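Local coordinates for protein RNA-dependent RNA Polymerase (Bombyx mori cytoplasmic polyhedrosis virus, PDB 6TZ0) that synthesises RNA on an RNA template, probably making both the plus-strand transcripts and the complementary minus strands of the segmented double-stranded RNA viral genome, at residues A[39-44]-A[174-179]; A[269-272]-A[278-281]; A[859-864]-A[869-874]; A[257-262]-A[298-303]. One frame throughout, in Å; residues are numbered along the deposited sequence.

Contact 1: residues A[39-44]-A[174-179]; sequences ARHDFL and LFHKGD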
loop_
_atom_site.group_PDB
_atom_site.type_symbol
_atom_site.label_atom_id
_atom_site.label_comp_id
_atom_site.label_asym_id
_atom_site.label_seq_id
_atom_site.Cartn_x
_atom_site.Cartn_y
_atom_site.Cartn_z
ATOM N N ALA A 39 -38.548 -11.973 -19.823
ATOM C CA ALA A 39 -37.870 -12.971 -20.639
ATOM C C ALA A 39 -36.702 -13.607 -19.901
ATOM O O ALA A 39 -36.384 -14.770 -20.151
ATOM C CB ALA A 39 -37.390 -12.351 -21.948
ATOM N N ARG A 40 -36.075 -12.884 -18.972
ATOM C CA ARG A 40 -34.990 -13.479 -18.195
ATOM C C ARG A 40 -35.518 -14.480 -17.176
ATOM O O ARG A 40 -34.914 -15.542 -16.978
ATOM C CB ARG A 40 -34.165 -12.392 -17.515
ATOM C CG ARG A 40 -33.360 -11.572 -18.493
ATOM C CD ARG A 40 -32.277 -10.764 -17.814
ATOM N NE ARG A 40 -32.786 -9.704 -16.958
ATOM C CZ ARG A 40 -33.064 -8.477 -17.382
ATOM N NH1 ARG A 40 -32.897 -8.164 -18.655
ATOM N NH2 ARG A 40 -33.516 -7.565 -16.537
ATOM N N HIS A 41 -36.650 -14.171 -16.537
ATOM C CA HIS A 41 -37.292 -15.148 -15.667
ATOM C C HIS A 41 -37.824 -16.333 -16.460
ATOM O O HIS A 41 -37.830 -17.458 -15.953
ATOM C CB HIS A 41 -38.422 -14.494 -14.870
ATOM C CG HIS A 41 -38.993 -15.371 -13.801
ATOM N ND1 HIS A 41 -39.973 -16.306 -14.050
ATOM C CD2 HIS A 41 -38.720 -15.456 -12.479
ATOM C CE1 HIS A 41 -40.271 -16.937 -12.930
ATOM N NE2 HIS A 41 -39.529 -16.437 -11.960
ATOM N N ASP A 42 -38.257 -16.104 -17.701
ATOM C CA ASP A 42 -38.724 -17.200 -18.546
ATOM C C ASP A 42 -37.569 -18.089 -18.992
ATOM O O ASP A 42 -37.709 -19.315 -19.055
ATOM C CB ASP A 42 -39.454 -16.626 -19.759
ATOM C CG ASP A 42 -40.291 -17.656 -20.490
ATOM O OD1 ASP A 42 -40.391 -18.809 -20.024
ATOM O OD2 ASP A 42 -40.847 -17.311 -21.552
ATOM N N PHE A 43 -36.423 -17.488 -19.309
ATOM C CA PHE A 43 -35.267 -18.245 -19.772
ATOM C C PHE A 43 -34.633 -19.036 -18.640
ATOM O O PHE A 43 -34.261 -20.200 -18.823
ATOM C CB PHE A 43 -34.250 -17.292 -20.393
ATOM C CG PHE A 43 -33.015 -17.965 -20.906
ATOM C CD1 PHE A 43 -33.049 -18.692 -22.081
ATOM C CD2 PHE A 43 -31.813 -17.853 -20.225
ATOM C CE1 PHE A 43 -31.916 -19.308 -22.561
ATOM C CE2 PHE A 43 -30.675 -18.470 -20.701
ATOM C CZ PHE A 43 -30.728 -19.198 -21.869
ATOM N N LEU A 44 -34.495 -18.425 -17.467
ATOM C CA LEU A 44 -33.844 -19.115 -16.366
ATOM C C LEU A 44 -34.747 -20.136 -15.695
ATOM O O LEU A 44 -34.240 -21.059 -15.053
ATOM C CB LEU A 44 -33.347 -18.106 -15.328
ATOM C CG LEU A 44 -32.213 -17.178 -15.765
ATOM C CD1 LEU A 44 -31.946 -16.134 -14.710
ATOM C CD2 LEU A 44 -30.955 -17.968 -16.041
ATOM N N LEU A 174 -32.692 -23.431 -6.440
ATOM C CA LEU A 174 -32.270 -22.385 -5.517
ATOM C C LEU A 174 -32.978 -21.055 -5.722
ATOM O O LEU A 174 -33.108 -20.292 -4.762
ATOM C CB LEU A 174 -30.755 -22.161 -5.613
ATOM C CG LEU A 174 -29.836 -23.267 -5.090
ATOM C CD1 LEU A 174 -28.394 -22.975 -5.443
ATOM C CD2 LEU A 174 -29.989 -23.430 -3.591
ATOM N N PHE A 175 -33.450 -20.742 -6.930
ATOM C CA PHE A 175 -33.890 -19.384 -7.204
ATOM C C PHE A 175 -35.295 -19.267 -7.779
ATOM O O PHE A 175 -35.728 -18.147 -8.061
ATOM C CB PHE A 175 -32.908 -18.696 -8.165
ATOM C CG PHE A 175 -31.488 -18.749 -7.706
ATOM C CD1 PHE A 175 -31.056 -17.971 -6.650
ATOM C CD2 PHE A 175 -30.576 -19.571 -8.346
ATOM C CE1 PHE A 175 -29.745 -18.027 -6.224
ATOM C CE2 PHE A 175 -29.264 -19.629 -7.927
ATOM C CZ PHE A 175 -28.850 -18.855 -6.866
ATOM N N HIS A 176 -36.018 -20.368 -7.974
ATOM C CA HIS A 176 -37.381 -20.287 -8.500
ATOM C C HIS A 176 -38.339 -20.283 -7.319
ATOM O O HIS A 176 -38.721 -21.328 -6.792
ATOM C CB HIS A 176 -37.673 -21.428 -9.461
ATOM C CG HIS A 176 -39.014 -21.336 -10.116
ATOM N ND1 HIS A 176 -39.325 -20.363 -11.040
ATOM C CD2 HIS A 176 -40.119 -22.106 -9.999
ATOM C CE1 HIS A 176 -40.566 -20.530 -11.456
ATOM N NE2 HIS A 176 -41.071 -21.583 -10.840
ATOM N N LYS A 177 -38.720 -19.083 -6.887
ATOM C CA LYS A 177 -39.651 -18.883 -5.779
ATOM C C LYS A 177 -40.744 -17.959 -6.308
ATOM O O LYS A 177 -40.661 -16.738 -6.153
ATOM C CB LYS A 177 -38.956 -18.291 -4.551
ATOM C CG LYS A 177 -38.378 -19.288 -3.549
ATOM C CD LYS A 177 -37.139 -19.996 -4.067
ATOM C CE LYS A 177 -36.696 -21.098 -3.135
ATOM N NZ LYS A 177 -36.356 -20.566 -1.794
ATOM N N GLY A 178 -41.763 -18.535 -6.933
ATOM C CA GLY A 178 -42.865 -17.749 -7.450
ATOM C C GLY A 178 -42.730 -17.449 -8.930
ATOM O O GLY A 178 -42.089 -18.178 -9.690
ATOM N N ASP A 179 -43.360 -16.348 -9.340
ATOM C CA ASP A 179 -43.319 -15.893 -10.723
ATOM C C ASP A 179 -42.479 -14.639 -10.911
ATOM O O ASP A 179 -42.552 -14.010 -11.971
ATOM C CB ASP A 179 -44.736 -15.657 -11.251
ATOM C CG ASP A 179 -45.463 -16.951 -11.563
ATOM O OD1 ASP A 179 -44.789 -17.932 -11.937
ATOM O OD2 ASP A 179 -46.703 -16.992 -11.439
#
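His41, on helix 37-44, pushes its imidazole into the bend that the chain makes at 176-179. Over one face of that ring lies the backbone carbonyl group of Asp179, its C 3.6 Å from His41 NE2 and its O 3.8 Å above the ring plane, over the centre. Gly178 O comes to the rim, close to the ring plane and 3.8 Å from His41 NE2, too far for a hydrogen bond. The third partner is the other imidazole: His176 CE1 and His41 CE1 are 3.9 Å apart, the planes are inclined by 39°, and neither ring lies over the face of the other, so this is not a stack. His176 is the first residue past the end of helix 166-175, and its CG anti to the backbone N (chi1 -175°) brings the ring across to His41. Outside the two segments, Phe45 meets both imidazoles and Phe181 makes an edge-to-face contact with His41. Arg37, an ATP-binding residue of this polymerase, sits one helical turn before His41, their side chains about 6 Å apart. The contact therefore joins this ATP-site helix to the 176-179 turn by van der Waals and weakly polar packing, without a hydrogen bond between the two segments.

Contact 2: residues A[269-272]-A[278-281]; sequences VPVW and VIGH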
loop_
_atom_site.group_PDB
_atom_site.type_symbol
_atom_site.label_atom_id
_atom_site.label_comp_id
_atom_site.label_asym_id
_atom_site.label_seq_id
_atom_site.Cartn_x
_atom_site.Cartn_y
_atom_site.Cartn_z
ATOM N N VAL A 269 9.264 -35.149 -17.798
ATOM C CA VAL A 269 9.047 -33.713 -17.647
ATOM C C VAL A 269 10.006 -33.009 -18.600
ATOM O O VAL A 269 11.015 -33.598 -19.010
ATOM C CB VAL A 269 9.257 -33.260 -16.184
ATOM C CG1 VAL A 269 8.363 -34.042 -15.275
ATOM C CG2 VAL A 269 10.702 -33.436 -15.764
ATOM N N PRO A 270 9.721 -31.767 -18.991
ATOM C CA PRO A 270 10.689 -31.021 -19.802
ATOM C C PRO A 270 11.846 -30.497 -18.959
ATOM O O PRO A 270 11.795 -30.455 -17.731
ATOM C CB PRO A 270 9.862 -29.872 -20.386
ATOM C CG PRO A 270 8.759 -29.696 -19.446
ATOM C CD PRO A 270 8.428 -31.062 -18.932
ATOM N N VAL A 271 12.910 -30.098 -19.653
ATOM C CA VAL A 271 14.138 -29.619 -19.029
ATOM C C VAL A 271 14.439 -28.228 -19.560
ATOM O O VAL A 271 14.511 -28.027 -20.776
ATOM C CB VAL A 271 15.322 -30.568 -19.289
ATOM C CG1 VAL A 271 16.617 -29.959 -18.801
ATOM C CG2 VAL A 271 15.093 -31.900 -18.617
ATOM N N TRP A 272 14.630 -27.281 -18.652
ATOM C CA TRP A 272 14.868 -25.891 -19.004
ATOM C C TRP A 272 16.336 -25.521 -18.865
ATOM O O TRP A 272 17.005 -25.916 -17.909
ATOM C CB TRP A 272 14.024 -24.974 -18.129
ATOM C CG TRP A 272 12.582 -25.008 -18.467
ATOM C CD1 TRP A 272 11.651 -25.870 -17.984
ATOM C CD2 TRP A 272 11.888 -24.112 -19.337
ATOM N NE1 TRP A 272 10.428 -25.586 -18.515
ATOM C CE2 TRP A 272 10.543 -24.506 -19.345
ATOM C CE3 TRP A 272 12.276 -23.015 -20.113
ATOM C CZ2 TRP A 272 9.581 -23.848 -20.100
ATOM C CZ3 TRP A 272 11.319 -22.365 -20.864
ATOM C CH2 TRP A 272 9.989 -22.781 -20.849
ATOM N N VAL A 278 13.701 -24.547 -23.614
ATOM C CA VAL A 278 13.457 -25.967 -23.387
ATOM C C VAL A 278 14.472 -26.748 -24.216
ATOM O O VAL A 278 14.427 -26.732 -25.447
ATOM C CB VAL A 278 12.024 -26.363 -23.750
ATOM C CG1 VAL A 278 11.835 -27.850 -23.583
ATOM C CG2 VAL A 278 11.052 -25.631 -22.877
ATOM N N ILE A 279 15.386 -27.436 -23.538
ATOM C CA ILE A 279 16.503 -28.092 -24.202
ATOM C C ILE A 279 16.364 -29.605 -24.259
ATOM O O ILE A 279 17.041 -30.239 -25.082
ATOM C CB ILE A 279 17.836 -27.700 -23.541
ATOM C CG1 ILE A 279 17.769 -27.977 -22.039
ATOM C CG2 ILE A 279 18.145 -26.257 -23.835
ATOM C CD1 ILE A 279 19.071 -27.805 -21.317
ATOM N N GLY A 280 15.523 -30.204 -23.432
ATOM C CA GLY A 280 15.296 -31.626 -23.527
ATOM C C GLY A 280 14.189 -32.044 -22.595
ATOM O O GLY A 280 13.491 -31.213 -22.016
ATOM N N HIS A 281 14.042 -33.352 -22.455
ATOM C CA HIS A 281 13.138 -33.924 -21.476
ATOM C C HIS A 281 13.809 -35.128 -20.841
ATOM O O HIS A 281 14.567 -35.851 -21.489
ATOM C CB HIS A 281 11.794 -34.334 -22.094
ATOM C CG HIS A 281 11.890 -35.468 -23.060
ATOM N ND1 HIS A 281 12.209 -35.289 -24.386
ATOM C CD2 HIS A 281 11.731 -36.800 -22.889
ATOM C CE1 HIS A 281 12.229 -36.460 -24.994
ATOM N NE2 HIS A 281 11.950 -37.394 -24.106
#
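Trp272 and Val278 meet through two similar torsions: the indole CG stands anti to its own carbonyl carbon (chi1 -72°), and so does Val278 CG2. The methyl comes to lie over one face of the indole, 3.5 Å from the centroid of the six-membered ring and only 9° off its normal, a CH-pi contact whose nearest ring atom is Trp272 CZ2. Pro270, on the same face of the hairpin, brings CB to within 4.3 Å of Val278 CG1. Val271 points to the other face, where its CG1 packs 4.0 Å from Ile279 CG1.

Strands 266-272 and 278-285 form a two-stranded antiparallel hairpin. Pro270 with His281 and Trp272 with Val278 are non-hydrogen-bonded pairs; between them Val271 and Gly280 form the hydrogen-bonded pair, and a classic beta bulge sets Ile279 against Val271 as well. Val271 N gives a bond of 2.7 Å to Gly280 O, bent to 137° at the hydrogen, and Val271 O accepts from Ile279 N at 3.0 Å. The extra residue shifts the register by one. Beside these, His281 CA makes a CA-H...O contact of 3.3 Å with Val269 O.

The indole is buried: Trp272 NE1 donates to Gly730 O and the Trp272 backbone N bonds Ser537 OG, while His281 ND1 reaches His1039 ND1. The indole thus has its one polar atom satisfied and one face touched by a valine methyl; this apolar contact lies on the Trp272/Val278 side of the bulge, and the hydrogen bonds to Ser537, Gly730 and His1039 tie the hairpin to distant parts of the chain.

Contact 3: residues A[859-864]-A[869-874]; sequences EDESMF and AYKRRL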
loop_
_atom_site.group_PDB
_atom_site.type_symbol
_atom_site.label_atom_id
_atom_site.label_comp_id
_atom_site.label_asym_id
_atom_site.label_seq_id
_atom_site.Cartn_x
_atom_site.Cartn_y
_atom_site.Cartn_z
ATOM N N GLU A 859 -12.049 -16.346 -40.904
ATOM C CA GLU A 859 -11.398 -17.235 -39.955
ATOM C C GLU A 859 -11.939 -17.053 -38.544
ATOM O O GLU A 859 -12.211 -15.933 -38.104
ATOM C CB GLU A 859 -9.891 -17.002 -39.994
ATOM C CG GLU A 859 -9.271 -17.558 -41.264
ATOM C CD GLU A 859 -7.834 -17.155 -41.447
ATOM O OE1 GLU A 859 -7.378 -16.247 -40.723
ATOM O OE2 GLU A 859 -7.158 -17.756 -42.307
ATOM N N ASP A 860 -12.117 -18.174 -37.848
ATOM C CA ASP A 860 -12.495 -18.180 -36.438
ATOM C C ASP A 860 -11.319 -17.633 -35.648
ATOM O O ASP A 860 -10.330 -18.334 -35.427
ATOM C CB ASP A 860 -12.856 -19.595 -35.995
ATOM C CG ASP A 860 -13.535 -19.640 -34.635
ATOM O OD1 ASP A 860 -13.747 -18.579 -34.014
ATOM O OD2 ASP A 860 -13.855 -20.757 -34.187
ATOM N N GLU A 861 -11.423 -16.372 -35.233
ATOM C CA GLU A 861 -10.279 -15.663 -34.680
ATOM C C GLU A 861 -9.926 -16.216 -33.310
ATOM O O GLU A 861 -10.773 -16.294 -32.418
ATOM C CB GLU A 861 -10.566 -14.170 -34.598
ATOM C CG GLU A 861 -10.757 -13.524 -35.948
ATOM C CD GLU A 861 -10.970 -12.033 -35.859
ATOM O OE1 GLU A 861 -11.057 -11.511 -34.732
ATOM O OE2 GLU A 861 -11.059 -11.382 -36.918
ATOM N N SER A 862 -8.672 -16.614 -33.157
ATOM C CA SER A 862 -8.242 -17.380 -32.007
ATOM C C SER A 862 -8.013 -16.458 -30.817
ATOM O O SER A 862 -8.231 -15.249 -30.875
ATOM C CB SER A 862 -6.985 -18.175 -32.354
ATOM O OG SER A 862 -6.564 -18.973 -31.268
ATOM N N MET A 863 -7.538 -17.032 -29.722
ATOM C CA MET A 863 -7.306 -16.268 -28.508
ATOM C C MET A 863 -6.013 -15.471 -28.547
ATOM O O MET A 863 -5.695 -14.790 -27.569
ATOM C CB MET A 863 -7.299 -17.208 -27.307
ATOM C CG MET A 863 -8.591 -17.971 -27.173
ATOM S SD MET A 863 -9.989 -16.851 -27.099
ATOM C CE MET A 863 -9.690 -16.104 -25.519
ATOM N N PHE A 864 -5.268 -15.537 -29.647
ATOM C CA PHE A 864 -4.008 -14.826 -29.787
ATOM C C PHE A 864 -4.073 -13.761 -30.868
ATOM O O PHE A 864 -3.034 -13.345 -31.380
ATOM C CB PHE A 864 -2.883 -15.802 -30.105
ATOM C CG PHE A 864 -2.737 -16.888 -29.108
ATOM C CD1 PHE A 864 -2.180 -16.642 -27.875
ATOM C CD2 PHE A 864 -3.146 -18.167 -29.409
ATOM C CE1 PHE A 864 -2.036 -17.648 -26.971
ATOM C CE2 PHE A 864 -2.999 -19.186 -28.506
ATOM C CZ PHE A 864 -2.448 -18.924 -27.279
ATOM N N ALA A 869 -5.829 -1.323 -34.285
ATOM C CA ALA A 869 -6.230 -1.035 -35.654
ATOM C C ALA A 869 -6.264 -2.271 -36.541
ATOM O O ALA A 869 -6.744 -2.180 -37.674
ATOM C CB ALA A 869 -5.295 0.009 -36.264
ATOM N N TYR A 870 -5.775 -3.416 -36.059
ATOM C CA TYR A 870 -5.796 -4.637 -36.853
ATOM C C TYR A 870 -7.198 -5.230 -36.959
ATOM O O TYR A 870 -7.446 -6.057 -37.842
ATOM C CB TYR A 870 -4.802 -5.642 -36.259
ATOM C CG TYR A 870 -4.644 -6.922 -37.045
ATOM C CD1 TYR A 870 -4.063 -6.916 -38.305
ATOM C CD2 TYR A 870 -5.049 -8.141 -36.514
ATOM C CE1 TYR A 870 -3.914 -8.078 -39.026
ATOM C CE2 TYR A 870 -4.896 -9.314 -37.225
ATOM C CZ TYR A 870 -4.327 -9.273 -38.482
ATOM O OH TYR A 870 -4.172 -10.438 -39.197
ATOM N N LYS A 871 -8.137 -4.790 -36.118
ATOM C CA LYS A 871 -9.514 -5.258 -36.217
ATOM C C LYS A 871 -10.252 -4.664 -37.414
ATOM O O LYS A 871 -11.332 -5.149 -37.767
ATOM C CB LYS A 871 -10.263 -4.935 -34.926
ATOM C CG LYS A 871 -9.732 -5.658 -33.713
ATOM C CD LYS A 871 -9.937 -7.150 -33.844
ATOM C CE LYS A 871 -11.400 -7.498 -33.728
ATOM N NZ LYS A 871 -11.617 -8.966 -33.784
ATOM N N ARG A 872 -9.694 -3.631 -38.052
ATOM C CA ARG A 872 -10.326 -3.033 -39.222
ATOM C C ARG A 872 -10.200 -3.926 -40.454
ATOM O O ARG A 872 -10.988 -3.792 -41.395
ATOM C CB ARG A 872 -9.723 -1.644 -39.465
ATOM C CG ARG A 872 -10.414 -0.814 -40.526
ATOM C CD ARG A 872 -9.910 0.599 -40.610
ATOM N NE ARG A 872 -10.505 1.270 -41.763
ATOM C CZ ARG A 872 -11.685 1.879 -41.751
ATOM N NH1 ARG A 872 -12.140 2.454 -42.852
ATOM N NH2 ARG A 872 -12.408 1.923 -40.641
ATOM N N ARG A 873 -9.272 -4.882 -40.436
ATOM C CA ARG A 873 -9.092 -5.795 -41.556
ATOM C C ARG A 873 -10.262 -6.765 -41.711
ATOM O O ARG A 873 -10.422 -7.360 -42.782
ATOM C CB ARG A 873 -7.772 -6.546 -41.366
ATOM C CG ARG A 873 -7.260 -7.324 -42.560
ATOM C CD ARG A 873 -5.924 -7.952 -42.258
ATOM N NE ARG A 873 -5.451 -8.751 -43.378
ATOM C CZ ARG A 873 -5.695 -10.049 -43.519
ATOM N NH1 ARG A 873 -6.400 -10.697 -42.607
ATOM N NH2 ARG A 873 -5.229 -10.701 -44.569
ATOM N N LEU A 874 -11.101 -6.919 -40.683
ATOM C CA LEU A 874 -12.277 -7.774 -40.809
ATOM C C LEU A 874 -13.302 -7.182 -41.769
ATOM O O LEU A 874 -14.027 -7.931 -42.437
ATOM C CB LEU A 874 -12.899 -8.007 -39.434
ATOM C CG LEU A 874 -14.032 -9.028 -39.339
ATOM C CD1 LEU A 874 -13.517 -10.411 -39.684
ATOM C CD2 LEU A 874 -14.661 -9.005 -37.964
#
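Glu861 and Lys871 form a buried salt bridge, and the glutamate is the side chain to follow. From Glu861 CB, directed toward segment 869-874, the chain runs extended through CG (chi2 -177°) and delivers the carboxylate to the lysine. The carboxylate carbon CD already lies 3.8 Å from Lys871 NZ. At the end the two oxygens part company. OE1 takes the ammonium at 2.8 Å from Lys871 NZ, and it also accepts from the backbone N of Ala847. OE2 is turned toward Leu874, whose CD1 is 3.8 Å away, and forms a second salt bridge with Arg1188 of helix 1174-1188. With two cationic partners and a backbone N-H around it, the buried carboxylate of Glu861 is probably held in its charged form.

The contact links an irregular loop to the short 3-10 turn, residues 869-871, that leads into helix 873-878; strand 867-868 separates the two segments in sequence. It is a local, charge-based link, away from the known ATP-, UTP- and magnesium-binding residues. Unlike the glutamate, Lys871 is folded, bent at chi2 and chi3 (-65° and -70°), which carries NZ round to the carboxylate. That nitrogen also donates to Tyr845 O, so the lysine is gripped by a carboxylate and a backbone carbonyl at once.

Contact 4: residues A[257-262]-A[298-303]; sequences YQEALH and SLRAKR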
loop_
_atom_site.group_PDB
_atom_site.type_symbol
_atom_site.label_atom_id
_atom_site.label_comp_id
_atom_site.label_asym_id
_atom_site.label_seq_id
_atom_site.Cartn_x
_atom_site.Cartn_y
_atom_site.Cartn_z
ATOM N N TYR A 257 -2.018 -32.572 -3.308
ATOM C CA TYR A 257 -1.434 -32.845 -4.618
ATOM C C TYR A 257 -0.001 -33.323 -4.510
ATOM O O TYR A 257 0.473 -34.033 -5.398
ATOM C CB TYR A 257 -1.505 -31.606 -5.516
ATOM C CG TYR A 257 -0.520 -30.507 -5.192
ATOM C CD1 TYR A 257 -0.780 -29.594 -4.184
ATOM C CD2 TYR A 257 0.641 -30.341 -5.943
ATOM C CE1 TYR A 257 0.105 -28.581 -3.901
ATOM C CE2 TYR A 257 1.530 -29.331 -5.663
ATOM C CZ TYR A 257 1.256 -28.454 -4.640
ATOM O OH TYR A 257 2.137 -27.439 -4.360
ATOM N N GLN A 258 0.678 -32.975 -3.421
ATOM C CA GLN A 258 2.031 -33.451 -3.196
ATOM C C GLN A 258 2.041 -34.949 -2.918
ATOM O O GLN A 258 2.888 -35.677 -3.445
ATOM C CB GLN A 258 2.644 -32.658 -2.048
ATOM C CG GLN A 258 4.115 -32.828 -1.851
ATOM C CD GLN A 258 4.632 -31.886 -0.804
ATOM O OE1 GLN A 258 3.862 -31.185 -0.158
ATOM N NE2 GLN A 258 5.938 -31.832 -0.651
ATOM N N GLU A 259 1.069 -35.435 -2.144
ATOM C CA GLU A 259 0.933 -36.872 -1.928
ATOM C C GLU A 259 0.495 -37.599 -3.191
ATOM O O GLU A 259 0.955 -38.718 -3.452
ATOM C CB GLU A 259 -0.059 -37.134 -0.800
ATOM C CG GLU A 259 -0.205 -38.587 -0.427
ATOM C CD GLU A 259 -1.188 -38.790 0.694
ATOM O OE1 GLU A 259 -1.731 -37.785 1.191
ATOM O OE2 GLU A 259 -1.426 -39.954 1.073
ATOM N N ALA A 260 -0.381 -36.975 -3.982
ATOM C CA ALA A 260 -0.793 -37.578 -5.247
ATOM C C ALA A 260 0.381 -37.715 -6.212
ATOM O O ALA A 260 0.571 -38.771 -6.828
ATOM C CB ALA A 260 -1.907 -36.752 -5.881
ATOM N N LEU A 261 1.198 -36.671 -6.318
ATOM C CA LEU A 261 2.351 -36.691 -7.201
ATOM C C LEU A 261 3.447 -37.605 -6.671
ATOM O O LEU A 261 4.228 -38.145 -7.459
ATOM C CB LEU A 261 2.865 -35.266 -7.380
ATOM C CG LEU A 261 3.826 -34.938 -8.515
ATOM C CD1 LEU A 261 3.132 -35.089 -9.855
ATOM C CD2 LEU A 261 4.307 -33.534 -8.330
ATOM N N HIS A 262 3.517 -37.788 -5.348
ATOM C CA HIS A 262 4.355 -38.834 -4.770
ATOM C C HIS A 262 3.915 -40.218 -5.225
ATOM O O HIS A 262 4.740 -41.031 -5.655
ATOM C CB HIS A 262 4.320 -38.748 -3.249
ATOM C CG HIS A 262 4.937 -39.926 -2.565
ATOM N ND1 HIS A 262 6.295 -40.141 -2.526
ATOM C CD2 HIS A 262 4.375 -40.958 -1.894
ATOM C CE1 HIS A 262 6.546 -41.253 -1.862
ATOM N NE2 HIS A 262 5.398 -41.767 -1.466
ATOM N N SER A 298 -0.728 -36.527 9.134
ATOM C CA SER A 298 -1.513 -35.444 9.708
ATOM C C SER A 298 -2.476 -34.858 8.688
ATOM O O SER A 298 -3.621 -34.538 9.029
ATOM C CB SER A 298 -0.580 -34.367 10.252
ATOM O OG SER A 298 -1.316 -33.281 10.779
ATOM N N LEU A 299 -2.051 -34.758 7.423
ATOM C CA LEU A 299 -2.954 -34.243 6.395
ATOM C C LEU A 299 -4.107 -35.205 6.102
ATOM O O LEU A 299 -5.241 -34.760 5.907
ATOM C CB LEU A 299 -2.176 -33.911 5.124
ATOM C CG LEU A 299 -1.681 -32.467 4.961
ATOM C CD1 LEU A 299 -0.642 -32.061 5.980
ATOM C CD2 LEU A 299 -1.117 -32.292 3.572
ATOM N N ARG A 300 -3.853 -36.518 6.113
ATOM C CA ARG A 300 -4.920 -37.500 5.912
ATOM C C ARG A 300 -5.930 -37.470 7.050
ATOM O O ARG A 300 -7.144 -37.491 6.810
ATOM C CB ARG A 300 -4.334 -38.906 5.792
ATOM C CG ARG A 300 -3.640 -39.241 4.501
ATOM C CD ARG A 300 -2.847 -40.510 4.716
ATOM N NE ARG A 300 -1.959 -40.830 3.606
ATOM C CZ ARG A 300 -1.035 -41.780 3.655
ATOM N NH1 ARG A 300 -0.877 -42.488 4.762
ATOM N NH2 ARG A 300 -0.264 -42.014 2.606
ATOM N N ALA A 301 -5.444 -37.426 8.298
ATOM C CA ALA A 301 -6.346 -37.422 9.446
ATOM C C ALA A 301 -7.169 -36.142 9.508
ATOM O O ALA A 301 -8.388 -36.189 9.729
ATOM C CB ALA A 301 -5.551 -37.606 10.735
ATOM N N LYS A 302 -6.529 -34.996 9.270
ATOM C CA LYS A 302 -7.235 -33.724 9.279
ATOM C C LYS A 302 -8.206 -33.619 8.113
ATOM O O LYS A 302 -9.279 -33.018 8.250
ATOM C CB LYS A 302 -6.209 -32.598 9.237
ATOM C CG LYS A 302 -6.725 -31.235 9.575
ATOM C CD LYS A 302 -5.603 -30.214 9.473
ATOM C CE LYS A 302 -4.925 -29.977 10.810
ATOM N NZ LYS A 302 -3.950 -31.047 11.163
ATOM N N ARG A 303 -7.866 -34.233 6.980
ATOM C CA ARG A 303 -8.742 -34.236 5.821
ATOM C C ARG A 303 -9.967 -35.098 6.064
ATOM O O ARG A 303 -11.076 -34.744 5.648
ATOM C CB ARG A 303 -7.961 -34.745 4.614
ATOM C CG ARG A 303 -8.679 -34.637 3.306
ATOM C CD ARG A 303 -7.864 -35.206 2.160
ATOM N NE ARG A 303 -6.591 -34.520 1.992
ATOM C CZ ARG A 303 -5.413 -35.112 2.134
ATOM N NH1 ARG A 303 -5.355 -36.399 2.429
ATOM N NH2 ARG A 303 -4.294 -34.425 1.974
#
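Glu259 of helix 257-264 reaches across to helix 295-306 and puts a single oxygen, OE2, into the side of the Arg300 guanidinium. NE bonds it at 2.7 Å (Arg300 NE to Glu259 OE2) and the neighbouring Arg300 NH2 at 2.8 Å, both somewhat bent. The oxygen lies in the guanidinium plane, at its edge, yet both nitrogens come to it from the same face of the carboxylate, whose plane is turned 40° from that of the arginine. Glu259 extends fully, with chi1 -176°, and meets the Arg300 side chain at about a right angle.

This is the tight part. Glu259 OE1 has a looser neighbour in Arg303 NH1, 4.1 Å away, opposite charges near each other but beyond a salt bridge. Arg303 is buried, its guanidinium covered on one face by Leu299 O, whereas Arg300 is exposed, so the salt bridge lies on the solvent side and the longer charge approach lies inward.

Glu259 also packs on Leu319, and Arg303 on Asn312 and Ile315, all of helix 309-320. The salt bridge thus joins two helices beside a third; between helices 257-264 and 295-306 the chain runs through the 266-285 hairpin, while Tyr257 and Ala260 pack on helix 325-339.

How the contacts relate
Contacts 2 and 4 belong together: hairpin 266-285 is nested within the loop that contact 4 closes, helix 257-264 leads into its first strand, and the nearest atoms are about 8 Å apart, although the centres are 28 Å apart. Contacts 1 and 3 lie elsewhere in the chain, separate in sequence from that pair and from each other. Contact 3 is about 14 Å from contact 2 and about 21 Å from contact 1, nearest atoms in both cases. Only contact 1 adjoins a known ligand site: the side chain of Asn195, an ATP-binding residue like Arg37, lies about 9 Å from that of His41; no ATP is bound to this chain in the model. Contacts 2, 3 and 4 lie away from the ATP-, UTP- and magnesium-binding residues.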